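Local coordinates for putative sugar binding protein (Salmonella enterica subsp. enterica serovar Typhimurium, PDB 3KNZ) that probably binds a carbohydrate derivative through a pair of sugar isomerase (SIS) type parallel-sheet folds, its true substrate and any reaction being uncertain, at residues G64-R69 against T233-V238; Q73-L78 against Q181-E186; T165-M170 against A325-I330; L192-K197 against V319-F324. All blocks are in the same frame, centred on the assembly; numbering follows the deposited sequence.

Interaction 1: residues G64-R69 against T233-V238; sequences GALTAR and TLFGTV
Thr67 and Gly236 meet almost backbone to backbone, their CA atoms 4.6 Å apart, where helices from the two SIS-type α/β halves converge: helix 59-76 and the first turn of helix 235-249, which follows strand 225-230. Gly236 illustrates how a missing side chain permits close helix approach, since Thr67 OG1 rests 3.3 Å from Gly236 CA. The Thr67 rotamer (chi1 -68°) sets this hydroxyl opposite its own carbonyl carbon and puts CG2 anti to the backbone N, against Val326; OG1 is also hydrogen-bonded to Tyr162 OH. Beside this pair, Leu66 lays CB against the glycine, while Leu66 CD1 comes obliquely to Phe235 CE2 at 3.9 Å. Phe235 packs edge-to-face on Phe86 of the second subunit, and Leu66 on Met87 of that subunit, so this apolar patch continues into the dimer interface. Ordered water completes the join: one molecule lies 3.1 Å from Thr67 OG1 and 2.9 Å from Thr237 OG1, and another accepts from Gly236 N at 2.9 Å while donating weakly to Leu66 O.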
loop_
_atom_site.group_PDB
_atom_site.type_symbol
_atom_site.label_atom_id
_atom_site.label_comp_id
_atom_site.label_asym_id
_atom_site.label_seq_id
_atom_site.Cartn_x
_atom_site.Cartn_y
_atom_site.Cartn_z
ATOM N N GLY A 64 -12.188 0.776 -1.855
ATOM C CA GLY A 64 -13.122 0.711 -2.957
ATOM C C GLY A 64 -12.383 0.744 -4.277
ATOM O O GLY A 64 -12.768 0.060 -5.231
ATOM N N ALA A 65 -11.324 1.549 -4.330
ATOM C CA ALA A 65 -10.481 1.650 -5.522
ATOM C C ALA A 65 -9.765 0.330 -5.762
ATOM O O ALA A 65 -9.732 -0.172 -6.885
ATOM C CB ALA A 65 -9.468 2.781 -5.378
ATOM N N LEU A 66 -9.187 -0.242 -4.713
ATOM C CA LEU A 66 -8.501 -1.525 -4.864
ATOM C C LEU A 66 -9.463 -2.582 -5.423
ATOM O O LEU A 66 -9.133 -3.311 -6.368
ATOM C CB LEU A 66 -7.906 -1.995 -3.530
ATOM C CG LEU A 66 -6.712 -1.192 -2.991
ATOM C CD1 LEU A 66 -6.372 -1.611 -1.564
ATOM C CD2 LEU A 66 -5.501 -1.337 -3.915
ATOM N N THR A 67 -10.660 -2.632 -4.845
ATOM C CA THR A 67 -11.687 -3.603 -5.219
ATOM C C THR A 67 -12.135 -3.516 -6.691
ATOM O O THR A 67 -12.371 -4.543 -7.330
ATOM C CB THR A 67 -12.899 -3.475 -4.257
ATOM O OG1 THR A 67 -12.511 -3.921 -2.950
ATOM C CG2 THR A 67 -14.090 -4.304 -4.731
ATOM N N ALA A 68 -12.221 -2.301 -7.228
ATOM C CA ALA A 68 -12.666 -2.090 -8.614
ATOM C C ALA A 68 -11.542 -2.008 -9.664
ATOM O O ALA A 68 -11.818 -1.949 -10.865
ATOM C CB ALA A 68 -13.536 -0.811 -8.688
ATOM N N ARG A 69 -10.288 -2.012 -9.227
ATOM C CA ARG A 69 -9.167 -1.842 -10.156
ATOM C C ARG A 69 -9.244 -2.735 -11.405
ATOM O O ARG A 69 -9.266 -2.235 -12.533
ATOM C CB ARG A 69 -7.824 -2.046 -9.436
ATOM C CG ARG A 69 -6.598 -1.622 -10.265
ATOM C CD ARG A 69 -5.287 -1.770 -9.484
ATOM N NE ARG A 69 -4.918 -3.172 -9.284
ATOM C CZ ARG A 69 -4.079 -3.851 -10.070
ATOM N NH1 ARG A 69 -3.498 -3.265 -11.108
ATOM N NH2 ARG A 69 -3.804 -5.124 -9.814
ATOM N N THR A 233 -7.745 -11.419 -5.564
ATOM C CA THR A 233 -9.015 -10.900 -6.073
ATOM C C THR A 233 -9.961 -10.318 -5.013
ATOM O O THR A 233 -10.975 -9.708 -5.359
ATOM C CB THR A 233 -9.761 -11.986 -6.826
ATOM O OG1 THR A 233 -9.858 -13.142 -5.988
ATOM C CG2 THR A 233 -9.025 -12.336 -8.108
ATOM N N LEU A 234 -9.647 -10.508 -3.735
ATOM C CA LEU A 234 -10.470 -9.960 -2.657
ATOM C C LEU A 234 -9.629 -9.136 -1.666
ATOM O O LEU A 234 -9.987 -8.987 -0.494
ATOM C CB LEU A 234 -11.224 -11.086 -1.931
ATOM C CG LEU A 234 -12.292 -11.823 -2.749
ATOM C CD1 LEU A 234 -12.904 -12.970 -1.954
ATOM C CD2 LEU A 234 -13.373 -10.856 -3.209
ATOM N N PHE A 235 -8.512 -8.595 -2.141
ATOM C CA PHE A 235 -7.639 -7.829 -1.270
ATOM C C PHE A 235 -8.354 -6.588 -0.746
ATOM O O PHE A 235 -8.284 -6.282 0.442
ATOM C CB PHE A 235 -6.333 -7.474 -1.978
ATOM C CG PHE A 235 -5.382 -6.683 -1.126
ATOM C CD1 PHE A 235 -4.796 -7.255 -0.010
ATOM C CD2 PHE A 235 -5.064 -5.370 -1.447
ATOM C CE1 PHE A 235 -3.916 -6.538 0.785
ATOM C CE2 PHE A 235 -4.173 -4.653 -0.667
ATOM C CZ PHE A 235 -3.605 -5.243 0.457
ATOM N N GLY A 236 -9.055 -5.883 -1.627
ATOM C CA GLY A 236 -9.811 -4.697 -1.215
ATOM C C GLY A 236 -10.826 -5.040 -0.136
ATOM O O GLY A 236 -11.059 -4.250 0.785
ATOM N N THR A 237 -11.408 -6.236 -0.251
ATOM C CA THR A 237 -12.403 -6.744 0.687
ATOM C C THR A 237 -11.876 -6.947 2.103
ATOM O O THR A 237 -12.507 -6.510 3.061
ATOM C CB THR A 237 -12.954 -8.089 0.209
ATOM O OG1 THR A 237 -13.452 -7.949 -1.127
ATOM C CG2 THR A 237 -14.057 -8.585 1.146
ATOM N N VAL A 238 -10.743 -7.631 2.239
ATOM C CA VAL A 238 -10.148 -7.873 3.570
ATOM C C VAL A 238 -9.536 -6.597 4.153
ATOM O O VAL A 238 -9.467 -6.450 5.368
ATOM C CB VAL A 238 -9.104 -9.035 3.580
ATOM C CG1 VAL A 238 -9.781 -10.359 3.176
ATOM C CG2 VAL A 238 -7.925 -8.735 2.682
HETATM O O HOH W 1 -8.935 -6.076 -4.499
HETATM O O HOH W 2 -11.491 -6.751 -5.915
HETATM O O HOH W 3 -11.658 -6.896 -3.169
#

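Interaction 2: residues Q73-L78 against Q181-E186; sequences QRWCAL and QRLDGE
Arg182 reaches across to the end of helix 59-76 and grips the carbonyl of Trp75. Its CB points toward the other segment, and CG and CD carry the chain on in extended form (chi2 -180°) until a bend at chi3, -62°, swings the head group round. NE then passes 3.9 Å from Ala77 CB. At CZ the same methyl, Ala77 CB, lies 3.5 Å away, centred over one face of the guanidinium. The two terminal nitrogens converge on one acceptor: NH2 gives Trp75 O a fairly straight bond of 2.7 Å, 10° from the guanidinium plane but arriving from above the carbonyl plane, whereas NH1 adds a weak one at 3.2 Å. NH2 also bonds to Gln180 OE1, which helps fix the rotation of the group.

The contact thus joins two chain turns of the SIS-type α/β fold. Gln181, with positive phi, is the C-prime residue of the Schellman motif closing helix 161-179, and Ala77 leaves helix 59-76 with positive phi as well; a positive charge at such a carboxyl end is probably favourable to the helix dipole. Next along the chain, Leu183 CD1 sits over one face of the Trp75 indole, 3.9 Å from Trp75 CZ3, the two side chains crossing nearly at right angles. Arg182 O approaches the ring at its edge, 3.7 Å from Trp75 CZ3, and Leu191 and Ala177 pack against both Trp75 and Leu183.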
loop_
_atom_site.group_PDB
_atom_site.type_symbol
_atom_site.label_atom_id
_atom_site.label_comp_id
_atom_site.label_asym_id
_atom_site.label_seq_id
_atom_site.Cartn_x
_atom_site.Cartn_y
_atom_site.Cartn_z
ATOM N N GLN A 73 -9.689 -1.676 -15.340
ATOM C CA GLN A 73 -8.643 -1.882 -16.335
ATOM C C GLN A 73 -9.220 -2.515 -17.572
ATOM O O GLN A 73 -9.004 -2.044 -18.679
ATOM C CB GLN A 73 -7.576 -2.843 -15.834
ATOM C CG GLN A 73 -6.626 -2.311 -14.819
ATOM C CD GLN A 73 -5.623 -3.368 -14.419
ATOM O OE1 GLN A 73 -4.429 -3.240 -14.701
ATOM N NE2 GLN A 73 -6.108 -4.446 -13.810
ATOM N N ARG A 74 -9.948 -3.599 -17.362
ATOM C CA ARG A 74 -10.517 -4.371 -18.451
ATOM C C ARG A 74 -11.423 -3.541 -19.349
ATOM O O ARG A 74 -11.211 -3.471 -20.560
ATOM C CB ARG A 74 -11.296 -5.559 -17.880
ATOM C CG ARG A 74 -11.778 -6.569 -18.909
ATOM C CD ARG A 74 -12.488 -7.705 -18.211
ATOM N NE ARG A 74 -11.606 -8.331 -17.237
ATOM C CZ ARG A 74 -12.018 -9.009 -16.171
ATOM N NH1 ARG A 74 -13.314 -9.135 -15.908
ATOM N NH2 ARG A 74 -11.129 -9.541 -15.342
ATOM N N TRP A 75 -12.410 -2.888 -18.747
ATOM C CA TRP A 75 -13.408 -2.155 -19.518
ATOM C C TRP A 75 -13.007 -0.758 -19.970
ATOM O O TRP A 75 -13.597 -0.224 -20.906
ATOM C CB TRP A 75 -14.739 -2.159 -18.776
ATOM C CG TRP A 75 -15.304 -3.544 -18.717
ATOM C CD1 TRP A 75 -15.451 -4.331 -17.615
ATOM C CD2 TRP A 75 -15.742 -4.335 -19.834
ATOM N NE1 TRP A 75 -15.983 -5.549 -17.970
ATOM C CE2 TRP A 75 -16.169 -5.574 -19.325
ATOM C CE3 TRP A 75 -15.835 -4.102 -21.212
ATOM C CZ2 TRP A 75 -16.678 -6.575 -20.140
ATOM C CZ3 TRP A 75 -16.336 -5.099 -22.020
ATOM C CH2 TRP A 75 -16.750 -6.319 -21.484
ATOM N N CYS A 76 -12.013 -0.166 -19.320
ATOM C CA CYS A 76 -11.490 1.124 -19.765
ATOM C C CYS A 76 -10.405 0.875 -20.804
ATOM O O CYS A 76 -10.117 1.734 -21.627
ATOM C CB CYS A 76 -10.921 1.926 -18.600
ATOM S SG CYS A 76 -12.162 2.457 -17.404
ATOM N N ALA A 77 -9.811 -0.316 -20.758
ATOM C CA ALA A 77 -8.754 -0.699 -21.691
ATOM C C ALA A 77 -7.532 0.187 -21.491
ATOM O O ALA A 77 -6.786 0.454 -22.416
ATOM C CB ALA A 77 -9.254 -0.613 -23.121
ATOM N N LEU A 78 -7.344 0.640 -20.259
ATOM C CA LEU A 78 -6.225 1.502 -19.891
ATOM C C LEU A 78 -5.637 1.024 -18.579
ATOM O O LEU A 78 -6.300 0.319 -17.810
ATOM C CB LEU A 78 -6.690 2.950 -19.702
ATOM C CG LEU A 78 -7.118 3.746 -20.932
ATOM C CD1 LEU A 78 -7.703 5.088 -20.517
ATOM C CD2 LEU A 78 -5.935 3.929 -21.867
ATOM N N GLN A 181 -17.062 2.174 -28.024
ATOM C CA GLN A 181 -17.696 1.085 -28.766
ATOM C C GLN A 181 -17.075 -0.298 -28.536
ATOM O O GLN A 181 -16.909 -1.075 -29.480
ATOM C CB GLN A 181 -17.747 1.414 -30.263
ATOM C CG GLN A 181 -18.558 2.672 -30.583
ATOM C CD GLN A 181 -18.866 2.812 -32.062
ATOM O OE1 GLN A 181 -18.573 1.916 -32.859
ATOM N NE2 GLN A 181 -19.477 3.931 -32.438
ATOM N N ARG A 182 -16.745 -0.593 -27.280
ATOM C CA ARG A 182 -16.189 -1.898 -26.907
ATOM C C ARG A 182 -17.138 -2.670 -25.991
ATOM O O ARG A 182 -16.782 -3.714 -25.452
ATOM C CB ARG A 182 -14.822 -1.745 -26.233
ATOM C CG ARG A 182 -13.704 -1.315 -27.182
ATOM C CD ARG A 182 -12.359 -1.174 -26.472
ATOM N NE ARG A 182 -12.399 -0.145 -25.433
ATOM C CZ ARG A 182 -12.633 -0.371 -24.142
ATOM N NH1 ARG A 182 -12.839 -1.605 -23.692
ATOM N NH2 ARG A 182 -12.654 0.650 -23.294
ATOM N N LEU A 183 -18.349 -2.146 -25.822
ATOM C CA LEU A 183 -19.375 -2.788 -25.002
ATOM C C LEU A 183 -20.713 -2.688 -25.735
ATOM O O LEU A 183 -21.375 -1.649 -25.681
ATOM C CB LEU A 183 -19.489 -2.102 -23.638
ATOM C CG LEU A 183 -20.542 -2.647 -22.668
ATOM C CD1 LEU A 183 -20.127 -4.007 -22.124
ATOM C CD2 LEU A 183 -20.771 -1.673 -21.526
ATOM N N ASP A 184 -21.112 -3.750 -26.429
ATOM C CA ASP A 184 -22.381 -3.708 -27.147
ATOM C C ASP A 184 -23.567 -3.964 -26.204
ATOM O O ASP A 184 -23.387 -4.201 -25.002
ATOM C CB ASP A 184 -22.376 -4.651 -28.367
ATOM C CG ASP A 184 -22.235 -6.117 -27.994
ATOM O OD1 ASP A 184 -22.614 -6.499 -26.863
ATOM O OD2 ASP A 184 -21.762 -6.895 -28.857
ATOM N N GLY A 185 -24.773 -3.889 -26.760
ATOM C CA GLY A 185 -26.001 -4.076 -26.001
ATOM C C GLY A 185 -26.059 -5.373 -25.227
ATOM O O GLY A 185 -26.441 -5.380 -24.065
ATOM N N GLU A 186 -25.689 -6.476 -25.866
ATOM C CA GLU A 186 -25.731 -7.773 -25.196
ATOM C C GLU A 186 -24.792 -7.857 -23.999
ATOM O O GLU A 186 -25.160 -8.392 -22.959
ATOM C CB GLU A 186 -25.398 -8.903 -26.155
ATOM C CG GLU A 186 -26.425 -9.122 -27.202
ATOM C CD GLU A 186 -26.312 -10.493 -27.806
ATOM O OE1 GLU A 186 -26.705 -10.648 -28.980
ATOM O OE2 GLU A 186 -25.826 -11.413 -27.105
#

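Interaction 3: residues T165-M170 against A325-I330; sequences TVLNLM and AVFEYI
Phe327 swings its ring toward helix 161-179 by holding CG opposite its carbonyl carbon (chi1 -60°), and Met170, a selenomethionine, starts off in the same sense before running straight out through CG and SE. The two side chains run side by side, each pointing back toward the other's helix, which brings Met170 SE to 3.8 Å from Phe327 CZ. This is a Met-aromatic contact of oblique geometry, with SE 4.9 Å from the ring centroid and 69° off its normal. Beyond the selenium, Met170 CE meets Val326 CG2 tip to tip at 4.1 Å.

Here helix 161-179, after the strands of one parallel sheet of the SIS-type fold, runs nearly antiparallel to helix 326-339, which follows the other sheet. The axes of the two short segments come no nearer than 12.0 Å, a spacing wide enough to take a phenyl ring between the helices. Val166 CG1 closes on that ring 3.9 Å from Phe327 CZ. Leu167 approaches it through its backbone, the N lying near the ring plane, 4.0 Å from Phe327 CE1, with its CB alongside. Phe199 of helix 185-215 packs edge-to-face with Phe327, and Thr67 of helix 59-76 touches both Val166 and Val326.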
loop_
_atom_site.group_PDB
_atom_site.type_symbol
_atom_site.label_atom_id
_atom_site.label_comp_id
_atom_site.label_asym_id
_atom_site.label_seq_id
_atom_site.Cartn_x
_atom_site.Cartn_y
_atom_site.Cartn_z
ATOM N N THR A 165 -19.638 2.991 -3.751
ATOM C CA THR A 165 -18.434 3.549 -4.368
ATOM C C THR A 165 -17.864 2.565 -5.364
ATOM O O THR A 165 -17.497 2.949 -6.469
ATOM C CB THR A 165 -17.369 3.923 -3.323
ATOM O OG1 THR A 165 -17.928 4.870 -2.408
ATOM C CG2 THR A 165 -16.132 4.530 -3.988
ATOM N N VAL A 166 -17.805 1.297 -4.977
ATOM C CA VAL A 166 -17.303 0.267 -5.872
ATOM C C VAL A 166 -18.207 0.182 -7.096
ATOM O O VAL A 166 -17.720 0.055 -8.214
ATOM C CB VAL A 166 -17.208 -1.118 -5.182
ATOM C CG1 VAL A 166 -16.902 -2.219 -6.219
ATOM C CG2 VAL A 166 -16.152 -1.089 -4.056
ATOM N N LEU A 167 -19.518 0.266 -6.897
ATOM C CA LEU A 167 -20.436 0.209 -8.036
ATOM C C LEU A 167 -20.284 1.445 -8.929
ATOM O O LEU A 167 -20.270 1.332 -10.158
ATOM C CB LEU A 167 -21.886 0.049 -7.576
ATOM C CG LEU A 167 -22.908 -0.001 -8.718
ATOM C CD1 LEU A 167 -22.521 -1.061 -9.744
ATOM C CD2 LEU A 167 -24.328 -0.228 -8.188
ATOM N N ASN A 168 -20.156 2.611 -8.302
ATOM C CA ASN A 168 -19.970 3.872 -9.024
ATOM C C ASN A 168 -18.764 3.752 -9.966
ATOM O O ASN A 168 -18.872 4.028 -11.159
ATOM C CB ASN A 168 -19.764 5.031 -8.036
ATOM C CG ASN A 168 -20.196 6.370 -8.598
ATOM O OD1 ASN A 168 -21.310 6.509 -9.094
ATOM N ND2 ASN A 168 -19.334 7.372 -8.479
ATOM N N LEU A 169 -17.626 3.316 -9.427
ATOM C CA LEU A 169 -16.402 3.105 -10.220
ATOM C C LEU A 169 -16.600 2.131 -11.382
ATOM O O LEU A 169 -16.063 2.336 -12.472
ATOM C CB LEU A 169 -15.275 2.576 -9.330
ATOM C CG LEU A 169 -14.567 3.564 -8.410
ATOM C CD1 LEU A 169 -13.929 2.853 -7.231
ATOM C CD2 LEU A 169 -13.534 4.390 -9.186
HETATM N N MSE A 170 -17.352 1.060 -11.138
HETATM C CA MSE A 170 -17.617 0.048 -12.174
HETATM C C MSE A 170 -18.514 0.589 -13.284
HETATM O O MSE A 170 -18.340 0.246 -14.461
HETATM C CB MSE A 170 -18.223 -1.216 -11.559
HETATM C CG MSE A 170 -17.229 -2.031 -10.736
HETATM SE SE MSE A 170 -18.022 -3.607 -9.968
HETATM C CE MSE A 170 -16.413 -4.489 -9.320
ATOM N N ALA A 325 -18.571 -10.707 -7.037
ATOM C CA ALA A 325 -18.563 -11.354 -5.726
ATOM C C ALA A 325 -18.019 -10.395 -4.654
ATOM O O ALA A 325 -18.197 -10.615 -3.458
ATOM C CB ALA A 325 -17.740 -12.626 -5.767
ATOM N N VAL A 326 -17.354 -9.331 -5.081
ATOM C CA VAL A 326 -16.818 -8.362 -4.132
ATOM C C VAL A 326 -17.939 -7.741 -3.279
ATOM O O VAL A 326 -17.718 -7.371 -2.125
ATOM C CB VAL A 326 -15.982 -7.266 -4.839
ATOM C CG1 VAL A 326 -14.789 -7.900 -5.552
ATOM C CG2 VAL A 326 -16.839 -6.470 -5.807
ATOM N N PHE A 327 -19.144 -7.650 -3.836
ATOM C CA PHE A 327 -20.280 -7.101 -3.098
ATOM C C PHE A 327 -20.812 -8.087 -2.040
ATOM O O PHE A 327 -21.536 -7.696 -1.122
ATOM C CB PHE A 327 -21.415 -6.728 -4.062
ATOM C CG PHE A 327 -21.042 -5.685 -5.098
ATOM C CD1 PHE A 327 -20.938 -4.344 -4.754
ATOM C CD2 PHE A 327 -20.852 -6.038 -6.421
ATOM C CE1 PHE A 327 -20.618 -3.385 -5.702
ATOM C CE2 PHE A 327 -20.536 -5.081 -7.374
ATOM C CZ PHE A 327 -20.412 -3.756 -7.011
ATOM N N GLU A 328 -20.456 -9.364 -2.177
ATOM C CA GLU A 328 -20.916 -10.412 -1.258
ATOM C C GLU A 328 -19.978 -10.672 -0.093
ATOM O O GLU A 328 -20.407 -10.693 1.061
ATOM C CB GLU A 328 -21.091 -11.752 -1.993
ATOM C CG GLU A 328 -22.256 -11.845 -2.963
ATOM C CD GLU A 328 -22.383 -13.236 -3.572
ATOM O OE1 GLU A 328 -23.390 -13.921 -3.299
ATOM O OE2 GLU A 328 -21.461 -13.663 -4.291
ATOM N N TYR A 329 -18.702 -10.907 -0.395
ATOM C CA TYR A 329 -17.730 -11.269 0.644
ATOM C C TYR A 329 -17.422 -10.205 1.718
ATOM O O TYR A 329 -16.873 -10.537 2.764
ATOM C CB TYR A 329 -16.443 -11.810 0.002
ATOM C CG TYR A 329 -16.632 -13.190 -0.590
ATOM C CD1 TYR A 329 -16.525 -14.323 0.206
ATOM C CD2 TYR A 329 -16.936 -13.364 -1.934
ATOM C CE1 TYR A 329 -16.707 -15.594 -0.320
ATOM C CE2 TYR A 329 -17.117 -14.636 -2.470
ATOM C CZ TYR A 329 -17.003 -15.746 -1.652
ATOM O OH TYR A 329 -17.183 -17.016 -2.153
ATOM N N ILE A 330 -17.771 -8.942 1.484
ATOM C CA ILE A 330 -17.535 -7.900 2.498
ATOM C C ILE A 330 -18.646 -7.890 3.558
ATOM O O ILE A 330 -18.453 -7.393 4.673
ATOM C CB ILE A 330 -17.443 -6.490 1.862
ATOM C CG1 ILE A 330 -17.108 -5.422 2.920
ATOM C CG2 ILE A 330 -18.751 -6.134 1.178
ATOM C CD1 ILE A 330 -15.844 -5.700 3.749
#

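Interaction 4: residues L192-K197 against V319-F324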
loop_
_atom_site.group_PDB
_atom_site.type_symbol
_atom_site.label_atom_id
_atom_site.label_comp_id
_atom_site.label_asym_id
_atom_site.label_seq_id
_atom_site.Cartn_x
_atom_site.Cartn_y
_atom_site.Cartn_z
ATOM N N LEU A 192 -25.283 -6.166 -16.502
ATOM C CA LEU A 192 -26.315 -5.663 -15.598
ATOM C C LEU A 192 -27.073 -6.832 -14.963
ATOM O O LEU A 192 -27.359 -6.794 -13.763
ATOM C CB LEU A 192 -27.253 -4.666 -16.301
ATOM C CG LEU A 192 -26.598 -3.338 -16.737
ATOM C CD1 LEU A 192 -27.617 -2.421 -17.407
ATOM C CD2 LEU A 192 -25.923 -2.608 -15.572
ATOM N N LEU A 193 -27.397 -7.861 -15.752
ATOM C CA LEU A 193 -28.013 -9.080 -15.204
ATOM C C LEU A 193 -27.190 -9.594 -14.030
ATOM O O LEU A 193 -27.708 -9.814 -12.930
ATOM C CB LEU A 193 -28.067 -10.199 -16.245
ATOM C CG LEU A 193 -29.379 -10.532 -16.935
ATOM C CD1 LEU A 193 -29.173 -11.418 -18.172
ATOM C CD2 LEU A 193 -30.263 -11.222 -15.924
ATOM N N ARG A 194 -25.902 -9.795 -14.283
ATOM C CA ARG A 194 -25.001 -10.312 -13.274
ATOM C C ARG A 194 -24.995 -9.453 -12.014
ATOM O O ARG A 194 -25.122 -9.977 -10.909
ATOM C CB ARG A 194 -23.591 -10.474 -13.844
ATOM C CG ARG A 194 -23.483 -11.607 -14.868
ATOM C CD ARG A 194 -22.054 -12.093 -14.968
ATOM N NE ARG A 194 -21.219 -11.310 -15.866
ATOM C CZ ARG A 194 -19.919 -11.093 -15.692
ATOM N NH1 ARG A 194 -19.290 -11.502 -14.591
ATOM N NH2 ARG A 194 -19.258 -10.390 -16.597
HETATM N N MSE A 195 -24.865 -8.140 -12.184
HETATM C CA MSE A 195 -24.864 -7.229 -11.042
HETATM C C MSE A 195 -26.168 -7.366 -10.285
HETATM O O MSE A 195 -26.176 -7.485 -9.062
HETATM C CB MSE A 195 -24.664 -5.777 -11.489
HETATM C CG MSE A 195 -23.253 -5.469 -11.983
HETATM SE SE MSE A 195 -23.137 -3.705 -12.763
HETATM C CE MSE A 195 -21.299 -3.730 -13.353
ATOM N N GLU A 196 -27.265 -7.359 -11.036
ATOM C CA GLU A 196 -28.605 -7.485 -10.485
ATOM C C GLU A 196 -28.793 -8.830 -9.767
ATOM O O GLU A 196 -29.445 -8.894 -8.731
ATOM C CB GLU A 196 -29.628 -7.330 -11.610
ATOM C CG GLU A 196 -31.073 -7.421 -11.168
ATOM C CD GLU A 196 -32.050 -7.475 -12.334
ATOM O OE1 GLU A 196 -31.681 -7.938 -13.438
ATOM O OE2 GLU A 196 -33.210 -7.066 -12.137
ATOM N N LYS A 197 -28.238 -9.904 -10.311
ATOM C CA LYS A 197 -28.375 -11.195 -9.658
ATOM C C LYS A 197 -27.641 -11.176 -8.313
ATOM O O LYS A 197 -28.181 -11.632 -7.303
ATOM C CB LYS A 197 -27.854 -12.327 -10.540
ATOM C CG LYS A 197 -28.087 -13.723 -9.956
ATOM C CD LYS A 197 -27.525 -14.810 -10.858
ATOM C CE LYS A 197 -27.650 -16.190 -10.234
ATOM N NZ LYS A 197 -26.997 -17.240 -11.070
ATOM N N VAL A 319 -23.129 -16.315 -4.913
ATOM C CA VAL A 319 -23.269 -16.244 -6.356
ATOM C C VAL A 319 -21.876 -16.455 -6.958
ATOM O O VAL A 319 -21.734 -17.085 -8.004
ATOM C CB VAL A 319 -23.883 -14.892 -6.803
ATOM C CG1 VAL A 319 -23.778 -14.699 -8.311
ATOM C CG2 VAL A 319 -25.334 -14.800 -6.348
ATOM N N ASN A 320 -20.846 -15.953 -6.275
ATOM C CA ASN A 320 -19.442 -16.106 -6.713
ATOM C C ASN A 320 -19.090 -15.606 -8.107
ATOM O O ASN A 320 -18.236 -16.177 -8.779
ATOM C CB ASN A 320 -18.953 -17.556 -6.559
ATOM C CG ASN A 320 -18.130 -17.770 -5.304
ATOM O OD1 ASN A 320 -17.918 -16.855 -4.510
ATOM N ND2 ASN A 320 -17.633 -18.975 -5.138
ATOM N N ASP A 321 -19.739 -14.530 -8.531
ATOM C CA ASP A 321 -19.428 -13.918 -9.812
ATOM C C ASP A 321 -17.964 -13.478 -9.735
ATOM O O ASP A 321 -17.561 -12.861 -8.744
ATOM C CB ASP A 321 -20.356 -12.730 -10.033
ATOM C CG ASP A 321 -20.229 -12.139 -11.406
ATOM O OD1 ASP A 321 -19.140 -11.625 -11.745
ATOM O OD2 ASP A 321 -21.242 -12.151 -12.134
ATOM N N GLU A 322 -17.162 -13.801 -10.750
ATOM C CA GLU A 322 -15.743 -13.428 -10.705
ATOM C C GLU A 322 -15.519 -11.918 -10.629
ATOM O O GLU A 322 -14.468 -11.473 -10.183
ATOM C CB GLU A 322 -14.918 -14.013 -11.867
ATOM C CG GLU A 322 -15.247 -13.502 -13.243
ATOM C CD GLU A 322 -16.477 -14.152 -13.827
ATOM O OE1 GLU A 322 -17.074 -15.009 -13.144
ATOM O OE2 GLU A 322 -16.840 -13.811 -14.973
ATOM N N ASP A 323 -16.491 -11.123 -11.054
ATOM C CA ASP A 323 -16.332 -9.681 -11.002
ATOM C C ASP A 323 -17.119 -9.066 -9.848
ATOM O O ASP A 323 -16.634 -8.157 -9.176
ATOM C CB ASP A 323 -16.790 -9.047 -12.322
ATOM C CG ASP A 323 -15.914 -9.440 -13.509
ATOM O OD1 ASP A 323 -14.670 -9.372 -13.389
ATOM O OD2 ASP A 323 -16.472 -9.791 -14.574
ATOM N N PHE A 324 -18.311 -9.593 -9.586
ATOM C CA PHE A 324 -19.197 -8.959 -8.617
ATOM C C PHE A 324 -19.291 -9.609 -7.244
ATOM O O PHE A 324 -19.983 -9.093 -6.368
ATOM C CB PHE A 324 -20.579 -8.792 -9.249
ATOM C CG PHE A 324 -20.519 -8.254 -10.655
ATOM C CD1 PHE A 324 -19.866 -7.057 -10.919
ATOM C CD2 PHE A 324 -21.093 -8.944 -11.707
ATOM C CE1 PHE A 324 -19.787 -6.554 -12.218
ATOM C CE2 PHE A 324 -21.017 -8.449 -13.001
ATOM C CZ PHE A 324 -20.366 -7.247 -13.254
HETATM O O HOH W 4 -24.116 -12.129 -10.384
#
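An Asx turn at Asp321, in the loop between strand 314-315 and helix 326-339 of this SIS-type α/β fold, is the nucleus of a salt-bridge network around Arg194 of helix 185-215. Asp321 OD1 takes Asp323 N on its anti lone pair at 2.8 Å and Phe324 N from above the carboxylate plane at 3.1 Å, so the loop fixes the acid. Arg194 bends at chi3 (-84°), which turns its guanidinium over the loop. Arg194 NH1 lies 2.9 Å from Asp321 OD1 and also bonds to Asp321 OD2, both bonds weak, with guanidinium and carboxylate only 7° from coplanar. Another runs from Arg194 NH1 to Asp323 OD2 at 3.3 Å; Glu322 OE2, well out of the guanidinium plane, contributes charge alone. The other oxygen of Asp323 pairs with Arg74. Next to the charged group, Phe324 has Arg194 CB at its edge, 3.4 Å from CE2. Asp323 CB lies over one ring face; over the opposite one Met195 CG makes a CH-pi contact, 3.6 Å from the centroid.

How the interactions relate
Interactions 1 and 3 join the two halves of the chain, each built on a five-stranded parallel sheet of strand order 2-1-3-4-5; their centres lie about 8 Å apart and Thr67 touches Val326. Interaction 4, its centre about 10 Å from that of interaction 3, is nested within the latter's loop and joined to it by Glu328 and Tyr329. Interaction 2, toward the outer edge, shares helix 59-76 with interaction 1, and helix 185-215 and the Arg74-Asp323 salt bridge with interaction 4. It is nested inside the loop of interaction 1 and closes before interaction 4 opens. Interaction 3 crosses 1 and 2, and interaction 1 crosses 4, so segments from both halves alternate along the sequence. Interactions 1 and 2 border the second subunit.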